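Local coordinates for adenylate cyclase (Hippeastrum hybrid cultivar, PDB 6YP4), which acts mainly as a triphosphatase of the CYTH family, although first put forward as an adenylyl cyclase, and binds a GTP analogue and magnesium ions, at residues E85-P88 and Q89-Q92; I110-R113 and V114-E117; Y140-V143 and E144-L148. One frame throughout, in Å; residues are numbered along the deposited sequence.

Interaction 1 of 3, residues E85-P88 and Q89-Q92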
loop_
_atom_site.group_PDB
_atom_site.type_symbol
_atom_site.label_atom_id
_atom_site.label_comp_id
_atom_site.label_asym_id
_atom_site.label_seq_id
_atom_site.Cartn_x
_atom_site.Cartn_y
_atom_site.Cartn_z
ATOM N N GLU A 85 -6.832 -8.823 4.356
ATOM C CA GLU A 85 -5.789 -9.528 5.081
ATOM C C GLU A 85 -6.412 -10.500 6.068
ATOM O O GLU A 85 -7.451 -10.215 6.671
ATOM C CB GLU A 85 -4.874 -8.546 5.816
ATOM C CG GLU A 85 -3.901 -7.824 4.901
ATOM C CD GLU A 85 -2.798 -7.100 5.656
ATOM O OE1 GLU A 85 -1.954 -6.463 4.990
ATOM O OE2 GLU A 85 -2.778 -7.155 6.910
ATOM N N ILE A 86 -5.782 -11.675 6.209
ATOM C CA ILE A 86 -6.243 -12.704 7.141
ATOM C C ILE A 86 -5.065 -13.218 7.966
ATOM O O ILE A 86 -3.902 -12.924 7.690
ATOM C CB ILE A 86 -6.952 -13.879 6.423
ATOM C CG1 ILE A 86 -5.981 -14.631 5.510
ATOM C CG2 ILE A 86 -8.149 -13.396 5.632
ATOM C CD1 ILE A 86 -6.480 -16.000 5.109
ATOM N N ASP A 87 -5.387 -13.976 9.008
ATOM C CA ASP A 87 -4.363 -14.546 9.887
ATOM C C ASP A 87 -3.563 -15.574 9.066
ATOM O O ASP A 87 -4.162 -16.510 8.539
ATOM C CB ASP A 87 -5.060 -15.163 11.099
ATOM C CG ASP A 87 -4.122 -15.880 12.055
ATOM O OD1 ASP A 87 -2.962 -16.198 11.714
ATOM O OD2 ASP A 87 -4.579 -16.121 13.183
ATOM N N PRO A 88 -2.245 -15.395 8.909
ATOM C CA PRO A 88 -1.493 -16.372 8.081
ATOM C C PRO A 88 -1.650 -17.784 8.564
ATOM O O PRO A 88 -1.589 -18.714 7.742
ATOM C CB PRO A 88 -0.033 -15.908 8.204
ATOM C CG PRO A 88 -0.139 -14.436 8.628
ATOM C CD PRO A 88 -1.379 -14.365 9.486
ATOM N N GLN A 89 -1.871 -17.984 9.865
ATOM C CA GLN A 89 -2.055 -19.344 10.347
ATOM C C GLN A 89 -3.283 -19.971 9.713
ATOM O O GLN A 89 -3.265 -21.158 9.362
ATOM C CB GLN A 89 -2.155 -19.372 11.872
ATOM C CG GLN A 89 -0.855 -18.985 12.594
ATOM C CD GLN A 89 0.392 -19.616 11.954
ATOM O OE1 GLN A 89 1.398 -18.939 11.717
ATOM N NE2 GLN A 89 0.339 -20.925 11.705
ATOM N N ILE A 90 -4.357 -19.189 9.543
ATOM C CA ILE A 90 -5.568 -19.715 8.919
ATOM C C ILE A 90 -5.326 -19.967 7.436
ATOM O O ILE A 90 -5.724 -21.008 6.902
ATOM C CB ILE A 90 -6.760 -18.764 9.133
ATOM C CG1 ILE A 90 -7.101 -18.633 10.618
ATOM C CG2 ILE A 90 -7.993 -19.245 8.348
ATOM C CD1 ILE A 90 -8.103 -17.513 10.908
ATOM N N GLY A 91 -4.684 -19.014 6.746
ATOM C CA GLY A 91 -4.296 -19.247 5.355
ATOM C C GLY A 91 -3.550 -20.553 5.163
ATOM O O GLY A 91 -3.790 -21.281 4.191
ATOM N N GLN A 92 -2.638 -20.876 6.089
ATOM C CA GLN A 92 -1.902 -22.137 5.993
ATOM C C GLN A 92 -2.792 -23.340 6.282
ATOM O O GLN A 92 -2.635 -24.396 5.650
ATOM C CB GLN A 92 -0.700 -22.129 6.938
ATOM C CG GLN A 92 0.447 -21.167 6.538
ATOM C CD GLN A 92 1.217 -21.634 5.312
ATOM O OE1 GLN A 92 1.015 -22.741 4.832
ATOM N NE2 GLN A 92 2.128 -20.807 4.825
#

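Interaction 2 of 3, residues I110-R113 and V114-E117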
loop_
_atom_site.group_PDB
_atom_site.type_symbol
_atom_site.label_atom_id
_atom_site.label_comp_id
_atom_site.label_asym_id
_atom_site.label_seq_id
_atom_site.Cartn_x
_atom_site.Cartn_y
_atom_site.Cartn_z
ATOM N N ILE A 110 -15.002 -12.335 1.996
ATOM C CA ILE A 110 -14.596 -12.883 0.703
ATOM C C ILE A 110 -15.183 -14.268 0.505
ATOM O O ILE A 110 -15.750 -14.591 -0.547
ATOM C CB ILE A 110 -13.061 -12.916 0.585
ATOM C CG1 ILE A 110 -12.427 -11.647 1.158
ATOM C CG2 ILE A 110 -12.648 -13.114 -0.880
ATOM C CD1 ILE A 110 -12.765 -10.404 0.400
ATOM N N TRP A 111 -15.036 -15.136 1.512
ATOM C CA TRP A 111 -15.686 -16.436 1.423
ATOM C C TRP A 111 -17.196 -16.282 1.269
ATOM O O TRP A 111 -17.825 -17.000 0.483
ATOM C CB TRP A 111 -15.355 -17.286 2.646
ATOM C CG TRP A 111 -16.055 -18.594 2.621
ATOM C CD1 TRP A 111 -17.029 -19.034 3.479
ATOM C CD2 TRP A 111 -15.854 -19.637 1.671
ATOM N NE1 TRP A 111 -17.439 -20.302 3.110
ATOM C CE2 TRP A 111 -16.726 -20.692 1.996
ATOM C CE3 TRP A 111 -15.012 -19.789 0.570
ATOM C CZ2 TRP A 111 -16.780 -21.882 1.264
ATOM C CZ3 TRP A 111 -15.057 -20.973 -0.156
ATOM C CH2 TRP A 111 -15.935 -22.001 0.192
ATOM N N ARG A 112 -17.793 -15.330 1.994
ATOM C CA ARG A 112 -19.224 -15.084 1.835
ATOM C C ARG A 112 -19.561 -14.748 0.387
ATOM O O ARG A 112 -20.578 -15.211 -0.140
ATOM C CB ARG A 112 -19.675 -13.963 2.784
ATOM C CG ARG A 112 -21.164 -13.927 3.128
ATOM C CD ARG A 112 -21.750 -15.332 3.350
ATOM N NE ARG A 112 -21.013 -16.092 4.349
ATOM C CZ ARG A 112 -21.108 -17.414 4.485
ATOM N NH1 ARG A 112 -20.401 -18.052 5.413
ATOM N NH2 ARG A 112 -21.907 -18.115 3.683
ATOM N N ARG A 113 -18.699 -13.979 -0.288
ATOM C CA ARG A 113 -18.976 -13.602 -1.673
ATOM C C ARG A 113 -18.833 -14.794 -2.612
ATOM O O ARG A 113 -19.605 -14.931 -3.567
ATOM C CB ARG A 113 -18.058 -12.461 -2.111
ATOM C CG ARG A 113 -18.432 -11.861 -3.468
ATOM C CD ARG A 113 -17.489 -10.734 -3.891
ATOM N NE ARG A 113 -17.482 -9.615 -2.951
ATOM C CZ ARG A 113 -17.904 -8.389 -3.242
ATOM N NH1 ARG A 113 -18.369 -8.113 -4.452
ATOM N NH2 ARG A 113 -17.859 -7.433 -2.322
ATOM N N VAL A 114 -17.850 -15.663 -2.359
ATOM C CA VAL A 114 -17.719 -16.894 -3.137
ATOM C C VAL A 114 -19.031 -17.666 -3.109
ATOM O O VAL A 114 -19.545 -18.100 -4.146
ATOM C CB VAL A 114 -16.553 -17.749 -2.602
ATOM C CG1 VAL A 114 -16.623 -19.156 -3.159
ATOM C CG2 VAL A 114 -15.200 -17.116 -2.941
ATOM N N VAL A 115 -19.617 -17.800 -1.919
ATOM C CA VAL A 115 -20.842 -18.581 -1.768
ATOM C C VAL A 115 -22.016 -17.874 -2.436
ATOM O O VAL A 115 -22.745 -18.472 -3.235
ATOM C CB VAL A 115 -21.123 -18.850 -0.279
ATOM C CG1 VAL A 115 -22.457 -19.563 -0.110
ATOM C CG2 VAL A 115 -19.979 -19.647 0.352
ATOM N N ASP A 116 -22.209 -16.587 -2.123
ATOM C CA ASP A 116 -23.415 -15.864 -2.527
ATOM C C ASP A 116 -23.516 -15.657 -4.033
ATOM O O ASP A 116 -24.622 -15.425 -4.536
ATOM C CB ASP A 116 -23.480 -14.494 -1.839
ATOM C CG ASP A 116 -23.550 -14.592 -0.321
ATOM O OD1 ASP A 116 -23.881 -15.680 0.202
ATOM O OD2 ASP A 116 -23.273 -13.569 0.350
ATOM N N GLU A 117 -22.398 -15.716 -4.760
ATOM C CA GLU A 117 -22.386 -15.411 -6.181
ATOM C C GLU A 117 -22.023 -16.599 -7.059
ATOM O O GLU A 117 -22.123 -16.489 -8.286
ATOM C CB GLU A 117 -21.412 -14.259 -6.469
ATOM C CG GLU A 117 -21.555 -13.072 -5.524
ATOM C CD GLU A 117 -20.866 -11.818 -6.042
ATOM O OE1 GLU A 117 -19.660 -11.883 -6.374
ATOM O OE2 GLU A 117 -21.537 -10.767 -6.124
#

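Interaction 3 of 3, residues Y140-V143 and E144-L148. With GCP (phosphomethylphosphonic acid guanylate ester), chain B.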
loop_
_atom_site.group_PDB
_atom_site.type_symbol
_atom_site.label_atom_id
_atom_site.label_comp_id
_atom_site.label_asym_id
_atom_site.label_seq_id
_atom_site.Cartn_x
_atom_site.Cartn_y
_atom_site.Cartn_z
ATOM N N TYR A 140 7.774 1.213 -5.654
ATOM C CA TYR A 140 8.345 2.541 -5.834
ATOM C C TYR A 140 7.239 3.581 -5.746
ATOM O O TYR A 140 6.155 3.388 -6.307
ATOM C CB TYR A 140 9.064 2.656 -7.207
ATOM C CG TYR A 140 10.111 1.586 -7.407
ATOM C CD1 TYR A 140 9.782 0.339 -7.931
ATOM C CD2 TYR A 140 11.426 1.809 -7.012
ATOM C CE1 TYR A 140 10.743 -0.644 -8.078
ATOM C CE2 TYR A 140 12.386 0.838 -7.139
ATOM C CZ TYR A 140 12.046 -0.379 -7.693
ATOM O OH TYR A 140 13.013 -1.337 -7.800
ATOM N N ARG A 141 7.514 4.690 -5.051
ATOM C CA ARG A 141 6.667 5.882 -5.108
ATOM C C ARG A 141 7.300 6.865 -6.094
ATOM O O ARG A 141 8.385 7.402 -5.835
ATOM C CB ARG A 141 6.498 6.516 -3.728
ATOM C CG ARG A 141 5.682 7.785 -3.776
ATOM C CD ARG A 141 5.323 8.315 -2.367
ATOM N NE ARG A 141 4.536 7.369 -1.582
ATOM C CZ ARG A 141 5.025 6.669 -0.562
ATOM N NH1 ARG A 141 6.289 6.824 -0.210
ATOM N NH2 ARG A 141 4.257 5.821 0.108
ATOM N N TRP A 142 6.618 7.104 -7.221
ATOM C CA TRP A 142 7.140 7.837 -8.370
ATOM C C TRP A 142 6.505 9.239 -8.431
ATOM O O TRP A 142 5.986 9.739 -7.417
ATOM C CB TRP A 142 6.894 6.990 -9.629
ATOM C CG TRP A 142 7.635 7.477 -10.820
ATOM C CD1 TRP A 142 8.915 7.933 -10.846
ATOM C CD2 TRP A 142 7.134 7.602 -12.158
ATOM N NE1 TRP A 142 9.251 8.320 -12.119
ATOM C CE2 TRP A 142 8.173 8.130 -12.942
ATOM C CE3 TRP A 142 5.910 7.310 -12.769
ATOM C CZ2 TRP A 142 8.032 8.370 -14.314
ATOM C CZ3 TRP A 142 5.769 7.560 -14.133
ATOM C CH2 TRP A 142 6.825 8.083 -14.885
ATOM N N VAL A 143 6.550 9.876 -9.615
ATOM C CA VAL A 143 5.982 11.218 -9.760
ATOM C C VAL A 143 4.493 11.222 -9.379
ATOM O O VAL A 143 3.765 10.239 -9.575
ATOM C CB VAL A 143 6.187 11.781 -11.180
ATOM C CG1 VAL A 143 7.651 11.675 -11.603
ATOM C CG2 VAL A 143 5.286 11.086 -12.190
ATOM N N GLU A 144 4.058 12.337 -8.785
ATOM C CA GLU A 144 2.685 12.538 -8.310
ATOM C C GLU A 144 2.235 11.458 -7.336
ATOM O O GLU A 144 1.034 11.183 -7.214
ATOM C CB GLU A 144 1.692 12.655 -9.472
ATOM C CG GLU A 144 2.136 13.652 -10.517
ATOM C CD GLU A 144 1.117 13.866 -11.623
ATOM O OE1 GLU A 144 1.547 14.122 -12.772
ATOM O OE2 GLU A 144 -0.093 13.813 -11.332
ATOM N N GLY A 145 3.180 10.863 -6.607
ATOM C CA GLY A 145 2.849 9.820 -5.657
ATOM C C GLY A 145 2.406 8.512 -6.275
ATOM O O GLY A 145 2.005 7.603 -5.538
ATOM N N LEU A 146 2.440 8.392 -7.599
ATOM C CA LEU A 146 2.111 7.129 -8.247
ATOM C C LEU A 146 3.004 6.012 -7.722
ATOM O O LEU A 146 4.203 6.206 -7.497
ATOM C CB LEU A 146 2.283 7.255 -9.765
ATOM C CG LEU A 146 1.367 8.257 -10.484
ATOM C CD1 LEU A 146 1.871 8.566 -11.901
ATOM C CD2 LEU A 146 -0.073 7.736 -10.501
ATOM N N ILE A 147 2.404 4.838 -7.530
ATOM C CA ILE A 147 3.073 3.662 -6.986
ATOM C C ILE A 147 3.347 2.713 -8.143
ATOM O O ILE A 147 2.408 2.257 -8.807
ATOM C CB ILE A 147 2.217 2.974 -5.907
ATOM C CG1 ILE A 147 1.979 3.911 -4.704
ATOM C CG2 ILE A 147 2.813 1.637 -5.520
ATOM C CD1 ILE A 147 3.227 4.169 -3.909
ATOM N N LEU A 148 4.621 2.418 -8.381
ATOM C CA LEU A 148 5.037 1.445 -9.393
ATOM C C LEU A 148 5.442 0.139 -8.728
ATOM O O LEU A 148 6.136 0.143 -7.705
ATOM C CB LEU A 148 6.215 1.975 -10.209
ATOM C CG LEU A 148 6.100 3.343 -10.890
ATOM C CD1 LEU A 148 7.432 3.706 -11.515
ATOM C CD2 LEU A 148 4.978 3.398 -11.924
HETATM P PG GCP B . -0.644 11.380 7.464
HETATM O O1G GCP B . -1.894 12.197 7.323
HETATM O O2G GCP B . -0.731 10.481 8.677
HETATM O O3G GCP B . 0.548 12.298 7.581
HETATM C C3B GCP B . -0.478 10.343 5.970
HETATM P PB GCP B . 1.106 9.388 6.092
HETATM O O1B GCP B . 2.225 10.208 6.667
HETATM O O2B GCP B . 0.900 8.103 6.856
HETATM O O3A GCP B . 1.496 9.015 4.539
HETATM P PA GCP B . 2.661 7.893 4.249
HETATM O O1A GCP B . 3.513 8.436 3.115
HETATM O O2A GCP B . 3.495 7.761 5.505
HETATM O "O5'" GCP B . 1.952 6.405 3.881
HETATM C "C5'" GCP B . 0.556 6.360 3.620
HETATM C "C4'" GCP B . 0.192 7.127 2.278
HETATM O "O4'" GCP B . 1.138 6.799 1.082
HETATM C "C3'" GCP B . -0.970 6.763 1.893
HETATM O "O3'" GCP B . -1.728 7.916 1.447
HETATM C "C2'" GCP B . -0.764 5.610 0.694
HETATM O "O2'" GCP B . -1.742 5.753 -0.404
HETATM C "C1'" GCP B . 0.441 5.653 0.274
HETATM N N9 GCP B . 1.122 4.322 0.535
HETATM C C8 GCP B . 1.869 4.144 1.630
HETATM N N7 GCP B . 2.357 2.890 1.626
HETATM C C5 GCP B . 1.905 2.284 0.516
HETATM C C6 GCP B . 2.095 1.000 0.011
HETATM O O6 GCP B . 2.767 0.222 0.602
HETATM N N1 GCP B . 1.521 0.645 -1.139
HETATM C C2 GCP B . 0.750 1.538 -1.817
HETATM N N2 GCP B . 0.173 1.037 -3.062
HETATM N N3 GCP B . 0.562 2.792 -1.323
HETATM C C4 GCP B . 1.142 3.164 -0.157
HETATM O O HOH W 1 1.818 7.489 -2.753
#

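Interaction 1 of 3, residues E85-P88 and Q89-Q92
With CG turned trans to the main-chain nitrogen (chi1 176°), the carboxylate of Asp87 folds back over the start of helix 88-96, where OD1 takes the N-H of Gln89 at 2.8 Å. The donor comes from above the carboxylate plane, 40° out of it. Asp87 CB itself touches Ile90 CD1, at 3.8 Å. Ile86 uses a different setting: CG1 stands between its own N and carbonyl carbon (chi1 64°), and with the chain extended beyond it CD1 reaches Gly91, 3.9 Å from its CA, where the chain carries no side chain. Behind the cap the ordinary helix bonds begin, with Gly91 N on Asp87 O at 3.1 Å and Gln92 N on Pro88 O at 2.9 Å. Pro88, the first residue after the cap, also rests on Cys62 and Asn59, placing the turn beside strand 61-73. This is a worked example of an Asp N-cap: a proline, with no N-H to satisfy, occupies the first position, the carboxylate serves the next amide, and its negative charge is probably stabilised by the positive end of the helix dipole.

Interaction 2 of 3, residues I110-R113 and V114-E117
Trp111 and Val115 meet obliquely, one turn apart, with methyl CG2 of Val115 set over one face of the indole. It lies 4.0 Å from the centroid of the five-membered ring and 24° off the ring normal, a CH-pi contact displaced toward the rim. Val114 touches the six-membered ring instead, bringing its CG1 to 3.8 Å from CZ3 of Trp111. Phe127 also meets the indole, in an edge-to-face contact. Helix 109-118 thus illustrates how i, i+3 and i+4 spacing gathers side chains on one flank, while Ile110 and Val114 pack against leucines of strand 61-73 in the CYTH sheet. The regular helix bonds include Val115 N to Trp111 O at 3.1 Å. Arg112 and Val115 lie alongside each other, pointing the same way; bends at chi2 and chi3 bring the arginine's end back, so that its NH2 passes 4.1 Å from Val115 CG1 on its way to a salt bridge with Asp122. Arg113 and Glu117 also run side by side, but their guanidinium and carboxylate planes are 88° apart. Glu117 OE1 sits 3.2 Å from the aliphatic CG of Arg113 and 4.4 Å from NH1, too far for a salt bridge, and the guanidinium pairs with Asp82 through NH2.

Interaction 3 of 3, residues Y140-V143 and E144-L148
Tyr140 and Leu148 form an antiparallel hydrogen-bonded pair, Arg141 and Ile147 the non-hydrogen-bonded pair beyond it, and Trp142 N closes the ladder with a nearly straight 2.6 Å bond to Leu146 O. The chain then reverses through a type I' turn at Glu144 and Gly145, both with positive phi, closed by the bond from Leu146 N to Val143 O. On one face of the hairpin Leu148 CD1 presses on Trp142, 3.8 Å from its CB, while Tyr140 and Leu148 pack toward helix 12-22. On the other face Arg141 starts out extended and bends at chi3 (-60°), which carries its guanidinium to the nucleotide analogue: NH2 comes within 3.3 Å of C8, and O1A lies over one face of the group. A water bridges Arg141 NE, at 3.0 Å, to Gly145 O, at 2.8 Å, and NH2 forms a salt bridge with Glu83 of the second subunit. Ile147 CG2 meets the guanine amino group N2 at 3.7 Å, and its CD1 supports Arg141 CB at 4.0 Å. With a glycine here, a gap would probably open beside the guanine and the stem of Arg141 would be set freer to move. Such a beta hairpin, one flank packed on a helix, belongs to the antiparallel sheet of the CYTH fold and here lies against a nucleotide analogue bound mainly by the second subunit, consistent with contributing to that interface site.

The three contacts follow in series along the CYTH chain, none enclosing another. Interactions 1 and 2 are neighbours, with centres about 18 Å apart and nearest atoms about 6 Å apart, and both lie beside strand 61-73: one where strand 76-86 runs into helix 88-96, the other on helix 109-118. Strand 127-141 comes next after that helix and leads to interaction 3, whose centre is about 33 Å from that of interaction 2 and about 29 Å from that of interaction 1. Interactions 1 and 3 reach the same antiparallel sheet. A helix start and packing along a second helix thus lie toward one end of the molecule, while the distant hairpin meets a nucleotide shared with the second subunit.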